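Local structure of putative dienelactone hydrolase (Klebsiella pneumoniae subsp. pneumoniae MGH 78578, 3F67) at residues 34-39 and 63-68; 118-123 and 141-146; 171-176 and 203-208. The protein is probably an alpha/beta-hydrolase of the dienelactone hydrolase family, thought to cleave ester-type bonds, although its natural substrate is not established. One frame throughout, in Å; residues are numbered along the deposited sequence.

Contact 1: residues 34-39 and 63-68; sequences IVIVVQ and IAPELY
The parallel pairing of strands 32-38 and 61-65 closes a beta-alpha-beta unit of the alpha/beta-hydrolase sheet, with helix 46-57 as the crossover. Ile-63 is the bridging residue: its N donates to Val-35 O (2.9 Å), and its O takes the N-H of Val-37 (2.8 Å). The strand axes run 34° apart, and beyond Ala-64 the backbones separate. Water 1 fills in there, giving its protons to Val-37 O and Pro-65 O and accepting from Gln-39 N, so it carries on the pairing where direct backbone-to-backbone bonds stop. Ile-34, Ile-36 and Ile-63 pack against helix 93-108, while Val-37 and Ala-64 turn to helix 46-57.

Past the strand ends, Gln-39 does most of the work. Its CG sits between the backbone N and the carbonyl carbon (chi1 59°), and the extended chain then carries the amide across to 66-68. OE1 accepts from Leu-67 N at 3.2 Å, a somewhat bent bond with the donor tilted out of the amide plane, and also from water 2, which accepts from Tyr-68 N. In one of its two conformers, Glu-66 takes that water's other proton on OE1 and also bonds to Val-44 N, in the loop leading from strand 32-38 into helix 46-57. Next to the glutamine, Val-38 CG1 meets Leu-67 CD1 at 3.7 Å, the two side chains crossing nearly at right angles beside Trp-124. At the far end of the amide, Gln-39 NE2 hangs over the centre of the Tyr-68 ring, 3.3 Å from CZ, with amide and ring planes 54° apart.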
# COMPACT_ATOMS: atom_id res chain seq x y z
N ILE A 34 -3.26 13.24 -1.41
CA ILE A 34 -3.91 11.97 -1.77
C ILE A 34 -3.12 10.84 -1.14
O ILE A 34 -1.89 10.80 -1.30
CB ILE A 34 -3.84 11.77 -3.31
CG1 ILE A 34 -4.53 12.95 -4.04
CG2 ILE A 34 -4.37 10.37 -3.71
CD1 ILE A 34 -4.01 13.14 -5.44
N VAL A 35 -3.81 9.91 -0.46
CA VAL A 35 -3.13 8.66 -0.09
C VAL A 35 -3.83 7.51 -0.82
O VAL A 35 -4.99 7.17 -0.52
CB VAL A 35 -3.12 8.40 1.45
CG1 VAL A 35 -2.39 7.05 1.76
CG2 VAL A 35 -2.47 9.57 2.20
N ILE A 36 -3.11 6.89 -1.75
CA ILE A 36 -3.63 5.63 -2.34
C ILE A 36 -3.38 4.53 -1.29
O ILE A 36 -2.28 4.47 -0.73
CB ILE A 36 -2.89 5.34 -3.59
CG1 ILE A 36 -3.17 6.44 -4.65
CG2 ILE A 36 -3.30 3.94 -4.15
CD1 ILE A 36 -2.39 6.18 -5.95
N VAL A 37 -4.39 3.71 -1.01
CA VAL A 37 -4.27 2.70 0.04
C VAL A 37 -4.30 1.34 -0.67
O VAL A 37 -5.30 1.02 -1.37
CB VAL A 37 -5.47 2.78 1.01
CG1 VAL A 37 -5.38 1.63 2.04
CG2 VAL A 37 -5.44 4.14 1.78
N VAL A 38 -3.23 0.55 -0.53
CA VAL A 38 -3.18 -0.73 -1.26
C VAL A 38 -3.52 -1.90 -0.35
O VAL A 38 -2.86 -2.12 0.69
CB VAL A 38 -1.80 -1.01 -1.89
CG1 VAL A 38 -1.90 -2.20 -2.92
CG2 VAL A 38 -1.22 0.23 -2.57
N GLN A 39 -4.57 -2.63 -0.76
CA GLN A 39 -5.12 -3.80 -0.03
C GLN A 39 -4.10 -4.91 0.29
O GLN A 39 -3.01 -4.98 -0.33
CB GLN A 39 -6.15 -4.41 -0.99
CG GLN A 39 -5.50 -4.80 -2.31
CD GLN A 39 -6.47 -5.55 -3.22
OE1 GLN A 39 -7.30 -4.93 -3.88
NE2 GLN A 39 -6.42 -6.89 -3.20
N ILE A 63 -7.85 6.66 -1.00
CA ILE A 63 -8.57 5.90 -2.08
C ILE A 63 -8.04 4.48 -2.11
O ILE A 63 -6.83 4.29 -2.23
CB ILE A 63 -8.35 6.54 -3.49
CG1 ILE A 63 -8.84 7.99 -3.49
CG2 ILE A 63 -9.13 5.73 -4.57
CD1 ILE A 63 -8.17 8.84 -4.63
N ALA A 64 -8.94 3.48 -1.97
CA ALA A 64 -8.51 2.07 -2.02
C ALA A 64 -9.17 1.42 -3.26
O ALA A 64 -10.37 1.13 -3.23
CB ALA A 64 -8.99 1.33 -0.78
N PRO A 65 -8.37 1.13 -4.29
CA PRO A 65 -8.90 0.43 -5.49
C PRO A 65 -9.00 -1.10 -5.31
O PRO A 65 -8.16 -1.71 -4.63
CB PRO A 65 -7.85 0.77 -6.57
CG PRO A 65 -6.55 0.88 -5.79
CD PRO A 65 -6.96 1.57 -4.47
N GLU A 66 -10.01 -1.66 -5.96
CA GLU A 66 -10.23 -3.09 -6.02
C GLU A 66 -9.30 -3.65 -7.10
O GLU A 66 -9.74 -3.92 -8.24
CB GLU A 66 -11.69 -3.33 -6.40
CG GLU A 66 -12.22 -4.70 -5.97
CD GLU A 66 -12.20 -4.87 -4.47
OE1 GLU A 66 -11.13 -5.22 -3.93
OE2 GLU A 66 -13.27 -4.66 -3.82
N LEU A 67 -8.03 -3.85 -6.75
CA LEU A 67 -7.01 -4.16 -7.80
C LEU A 67 -7.20 -5.51 -8.49
O LEU A 67 -6.71 -5.71 -9.62
CB LEU A 67 -5.59 -4.05 -7.21
CG LEU A 67 -5.29 -2.59 -6.84
CD1 LEU A 67 -4.11 -2.48 -5.86
CD2 LEU A 67 -4.91 -1.83 -8.11
N TYR A 68 -7.91 -6.45 -7.85
CA TYR A 68 -8.03 -7.80 -8.43
C TYR A 68 -9.23 -7.93 -9.38
O TYR A 68 -9.47 -9.02 -9.89
CB TYR A 68 -8.17 -8.88 -7.32
CG TYR A 68 -6.96 -9.02 -6.37
CD1 TYR A 68 -5.74 -8.37 -6.63
CD2 TYR A 68 -7.07 -9.85 -5.25
CE1 TYR A 68 -4.62 -8.54 -5.75
CE2 TYR A 68 -5.98 -10.03 -4.36
CZ TYR A 68 -4.78 -9.38 -4.62
OH TYR A 68 -3.74 -9.54 -3.74
O HOH W 1 -6.37 -1.35 -2.59
O HOH W 2 -9.05 -6.58 -5.21

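Contact 2: residues 118-123 and 141-146; sequences LITGFC and AAVAWY
Trp-145, Tyr-146 and Phe-122 give the C-terminal end of this parallel strand pair its shape. Phe-122 and Trp-145 are bridge partners whose side chains lie alongside each other and point the same way, each with CG anti to its carbonyl carbon. Phe-122 CE1 sits over one face of the indole, 3.3 Å from Trp-145 CE2 and displaced toward the rim; the phenyl and five-membered ring planes are 31° apart, an oblique meeting. The polar contact of the indole is at its edge: Thr-120 OG1 lies in its plane and accepts a weak, bent bond from Trp-145 NE1 (3.0 Å). That hydroxyl gives its own proton to Val-143 O at 2.8 Å, so this carbonyl holds two donors, the second being Gly-121 N. The buried hydroxyl is thereby engaged both ways, and the tryptophan is tethered at its nitrogen as well as covered by the phenyl ring.

Tyr-146 takes one ring face over its neighbour Trp-145 CB and reaches toward Phe-122 and Cys-123. Its OH, at the edge of the Phe-122 ring, bonds to Asn-215 N, and its ring meets that of His-212. Toward the N-terminal ends of the strands, on the face toward helix 124-133, Ile-119 CG2 rests on Ala-142 CB at 3.6 Å.

The last rung is Cys-123 N to Trp-145 O (2.9 Å). Cys-123 follows with a positive phi (65°) at the N-cap of helix 124-133, a tight strand-to-helix turn consistent with the nucleophile elbow of alpha/beta-hydrolases, with His-212 and Asp-180 probably completing a triad.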
# COMPACT_ATOMS: atom_id res chain seq x y z
N LEU A 118 0.68 10.38 -2.42
CA LEU A 118 1.29 9.53 -1.36
C LEU A 118 0.71 8.12 -1.50
O LEU A 118 -0.38 7.95 -2.09
CB LEU A 118 0.94 10.09 0.01
CG LEU A 118 1.34 11.54 0.26
CD1 LEU A 118 0.63 12.08 1.50
CD2 LEU A 118 2.86 11.67 0.39
N ILE A 119 1.37 7.10 -0.93
CA ILE A 119 0.79 5.77 -0.99
C ILE A 119 1.17 5.00 0.27
O ILE A 119 2.28 5.15 0.80
CB ILE A 119 1.26 5.03 -2.26
CG1 ILE A 119 0.56 3.68 -2.41
CG2 ILE A 119 2.81 4.90 -2.32
CD1 ILE A 119 0.84 3.03 -3.86
N THR A 120 0.25 4.17 0.74
CA THR A 120 0.58 3.21 1.80
C THR A 120 -0.09 1.88 1.47
O THR A 120 -1.14 1.84 0.81
CB THR A 120 0.15 3.75 3.20
OG1 THR A 120 0.76 2.94 4.21
CG2 THR A 120 -1.40 3.77 3.39
N GLY A 121 0.50 0.80 1.93
CA GLY A 121 -0.08 -0.51 1.57
C GLY A 121 0.36 -1.56 2.56
O GLY A 121 1.38 -1.40 3.23
N PHE A 122 -0.41 -2.65 2.63
CA PHE A 122 -0.25 -3.63 3.71
C PHE A 122 -0.08 -5.02 3.13
O PHE A 122 -0.84 -5.39 2.26
CB PHE A 122 -1.51 -3.62 4.62
CG PHE A 122 -1.77 -2.26 5.21
CD1 PHE A 122 -1.25 -1.93 6.46
CD2 PHE A 122 -2.48 -1.31 4.46
CE1 PHE A 122 -1.45 -0.60 7.00
CE2 PHE A 122 -2.65 -0.00 4.94
CZ PHE A 122 -2.14 0.34 6.21
N CYS A 123 0.92 -5.73 3.62
CA CYS A 123 1.08 -7.13 3.28
C CYS A 123 1.39 -7.26 1.78
O CYS A 123 2.40 -6.70 1.32
CB CYS A 123 -0.17 -7.89 3.70
SG CYS A 123 0.19 -9.56 3.63
N ALA A 141 5.89 10.32 -1.44
CA ALA A 141 6.38 9.46 -0.36
C ALA A 141 5.55 8.21 -0.26
O ALA A 141 4.42 8.15 -0.81
CB ALA A 141 6.36 10.23 0.99
N ALA A 142 6.11 7.20 0.44
CA ALA A 142 5.45 5.89 0.50
C ALA A 142 5.72 5.26 1.86
O ALA A 142 6.79 5.45 2.44
CB ALA A 142 5.98 4.93 -0.60
N VAL A 143 4.72 4.55 2.38
CA VAL A 143 4.86 3.77 3.63
C VAL A 143 4.39 2.34 3.37
O VAL A 143 3.20 2.11 3.08
CB VAL A 143 4.06 4.41 4.81
CG1 VAL A 143 4.21 3.54 6.12
CG2 VAL A 143 4.64 5.86 5.07
N ALA A 144 5.33 1.38 3.47
CA ALA A 144 5.05 -0.03 3.13
C ALA A 144 4.98 -0.79 4.45
O ALA A 144 5.95 -0.76 5.26
CB ALA A 144 6.18 -0.56 2.28
N TRP A 145 3.86 -1.47 4.70
CA TRP A 145 3.75 -2.28 5.91
C TRP A 145 3.94 -3.75 5.56
O TRP A 145 3.16 -4.30 4.80
CB TRP A 145 2.39 -2.14 6.54
CG TRP A 145 1.96 -0.72 6.90
CD1 TRP A 145 1.67 0.32 6.02
CD2 TRP A 145 1.64 -0.23 8.23
NE1 TRP A 145 1.23 1.42 6.75
CE2 TRP A 145 1.17 1.10 8.08
CE3 TRP A 145 1.72 -0.80 9.52
CZ2 TRP A 145 0.79 1.91 9.22
CZ3 TRP A 145 1.28 -0.05 10.65
CH2 TRP A 145 0.83 1.31 10.48
N TYR A 146 4.97 -4.35 6.15
CA TYR A 146 5.30 -5.79 6.05
C TYR A 146 5.00 -6.36 4.67
O TYR A 146 4.20 -7.31 4.52
CB TYR A 146 4.60 -6.58 7.17
CG TYR A 146 3.26 -6.04 7.65
CD1 TYR A 146 2.07 -6.38 7.00
CD2 TYR A 146 3.18 -5.27 8.81
CE1 TYR A 146 0.83 -5.91 7.45
CE2 TYR A 146 1.94 -4.82 9.29
CZ TYR A 146 0.80 -5.12 8.61
OH TYR A 146 -0.41 -4.69 9.07

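Contact 3: residues 171-176 and 203-208; sequences PVLGLY and EIVVYP
Tyr-176 lays its ring obliquely across the CG2 branch of Ile-204, with CD1 at 3.8 Å. A first torsion of -81° turns the ring back along its own strand, so that Gly-174 CA lies in the ring plane at its edge. The phenol end is held from outside the pair, by Gly-147 O and Trp-130 NE1.

Across the other face of the sheet, Leu-173 CD1 touches two residues of the partner strand, Glu-203 CG at 3.6 Å and Val-205 CG2 at 3.9 Å. In the conformer described, the glutamate packs with the aliphatic part of its chain. Next along, Leu-175 and Tyr-207 run side by side in the same direction, and Leu-175 CD2 comes to the ring edge, 4.0 Å from Tyr-207 CE2. That edge also borders Tyr-176 O, and the Tyr-207 hydroxyl goes on to Asp-229 OD2.

Between the backbones the parallel ladder runs from Glu-203 to Tyr-207; its first bond, from Glu-203 N to Val-172 O, is the longest. Its central bonds are nearly straight: Gly-174 N to Glu-203 O (2.8 Å, 167° at the hydrogen) and Val-205 N to Gly-174 O (2.9 Å, 170°). Tyr-207 N to Tyr-176 O closes it at 2.8 Å.

Strand 202-207 is the outermost strand on this side of the sheet, joined to 172-177 through crossover helix 185-197, which packs on Ile-204 and Val-206. Helix 224-238 lies against Leu-173, Glu-203 and Tyr-207 on the opposite face, while strand 141-145 flanks 172-177 on its inner side.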
# COMPACT_ATOMS: atom_id res chain seq x y z
N PRO A 171 10.87 8.91 -0.92
CA PRO A 171 11.26 8.32 0.37
C PRO A 171 10.26 7.25 0.82
O PRO A 171 9.04 7.51 0.80
CB PRO A 171 11.19 9.53 1.36
CG PRO A 171 11.25 10.72 0.48
CD PRO A 171 10.61 10.36 -0.81
N VAL A 172 10.78 6.08 1.19
CA VAL A 172 9.91 4.97 1.60
C VAL A 172 10.23 4.60 3.01
O VAL A 172 11.39 4.37 3.35
CB VAL A 172 10.12 3.70 0.74
CG1 VAL A 172 9.12 2.67 1.16
CG2 VAL A 172 9.95 4.01 -0.77
N LEU A 173 9.20 4.54 3.84
CA LEU A 173 9.33 4.04 5.24
C LEU A 173 8.74 2.63 5.24
O LEU A 173 7.58 2.44 4.79
CB LEU A 173 8.45 4.90 6.16
CG LEU A 173 8.20 4.35 7.55
CD1 LEU A 173 9.53 4.15 8.39
CD2 LEU A 173 7.32 5.38 8.32
N GLY A 174 9.47 1.65 5.75
CA GLY A 174 8.89 0.30 5.90
C GLY A 174 8.59 0.03 7.36
O GLY A 174 9.37 0.39 8.24
N LEU A 175 7.45 -0.59 7.64
CA LEU A 175 7.08 -0.93 9.03
C LEU A 175 6.95 -2.45 9.09
O LEU A 175 6.04 -3.03 8.48
CB LEU A 175 5.72 -0.24 9.37
CG LEU A 175 5.81 1.31 9.29
CD1 LEU A 175 4.39 1.93 9.39
CD2 LEU A 175 6.75 1.89 10.44
N TYR A 176 7.88 -3.11 9.80
CA TYR A 176 8.05 -4.57 9.70
C TYR A 176 8.00 -5.19 11.10
O TYR A 176 8.34 -4.51 12.10
CB TYR A 176 9.38 -4.88 8.96
CG TYR A 176 9.17 -4.76 7.46
CD1 TYR A 176 8.92 -3.50 6.86
CD2 TYR A 176 9.19 -5.89 6.63
CE1 TYR A 176 8.66 -3.38 5.52
CE2 TYR A 176 8.95 -5.79 5.24
CZ TYR A 176 8.70 -4.52 4.70
OH TYR A 176 8.40 -4.39 3.36
N GLU A 203 13.97 3.91 5.18
CA GLU A 203 14.37 3.21 6.39
C GLU A 203 13.29 2.20 6.64
O GLU A 203 12.15 2.37 6.22
CB GLU A 203 14.46 4.15 7.58
CG GLU A 203 13.10 4.73 7.90
CD GLU A 203 13.21 5.94 8.78
OE1 GLU A 203 12.51 6.00 9.80
OE2 GLU A 203 14.03 6.84 8.43
N ILE A 204 13.70 1.14 7.32
CA ILE A 204 12.82 0.05 7.75
C ILE A 204 12.85 0.00 9.28
O ILE A 204 13.92 -0.15 9.90
CB ILE A 204 13.29 -1.32 7.16
CG1 ILE A 204 13.14 -1.27 5.63
CG2 ILE A 204 12.48 -2.46 7.73
CD1 ILE A 204 13.80 -2.47 4.87
N VAL A 205 11.69 0.16 9.88
CA VAL A 205 11.55 0.06 11.33
C VAL A 205 11.04 -1.33 11.63
O VAL A 205 10.04 -1.76 11.05
CB VAL A 205 10.57 1.13 11.83
CG1 VAL A 205 10.21 0.91 13.36
CG2 VAL A 205 11.15 2.56 11.54
N VAL A 206 11.75 -2.06 12.52
CA VAL A 206 11.37 -3.41 12.88
C VAL A 206 10.84 -3.45 14.32
O VAL A 206 11.55 -3.03 15.26
CB VAL A 206 12.56 -4.37 12.77
CG1 VAL A 206 12.10 -5.78 13.12
CG2 VAL A 206 13.10 -4.33 11.33
N TYR A 207 9.61 -3.89 14.48
CA TYR A 207 8.94 -3.97 15.80
C TYR A 207 9.23 -5.31 16.46
O TYR A 207 8.77 -6.35 15.97
CB TYR A 207 7.43 -3.77 15.64
CG TYR A 207 7.11 -2.34 15.28
CD1 TYR A 207 6.94 -1.37 16.28
CD2 TYR A 207 7.04 -1.94 13.93
CE1 TYR A 207 6.71 -0.01 15.95
CE2 TYR A 207 6.80 -0.60 13.60
CZ TYR A 207 6.62 0.34 14.61
OH TYR A 207 6.38 1.65 14.31
N PRO A 208 9.97 -5.30 17.58
CA PRO A 208 10.38 -6.57 18.23
C PRO A 208 9.23 -7.52 18.57
O PRO A 208 9.42 -8.73 18.54
CB PRO A 208 11.09 -6.12 19.53
CG PRO A 208 11.43 -4.71 19.38
CD PRO A 208 10.50 -4.11 18.27

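In the fold
All three contacts belong to one mixed sheet, and each joins the two strands of a beta-alpha-beta unit. They follow one another along the chain without interleaving. Contact 2 is central: its centre lies about 11 Å from that of contact 1 and about 10 Å from that of contact 3, while contacts 1 and 3 are about 20 Å apart and do not touch. Strand 32-38 pairs with 116-122, and 141-145 with 172-177, so the six strands form a continuous parallel platform. The probable nucleophile elbow rises from its middle, at contact 2, with Val-38 of contact 1 packing beside it and Tyr-176 of contact 3 near the presumed triad.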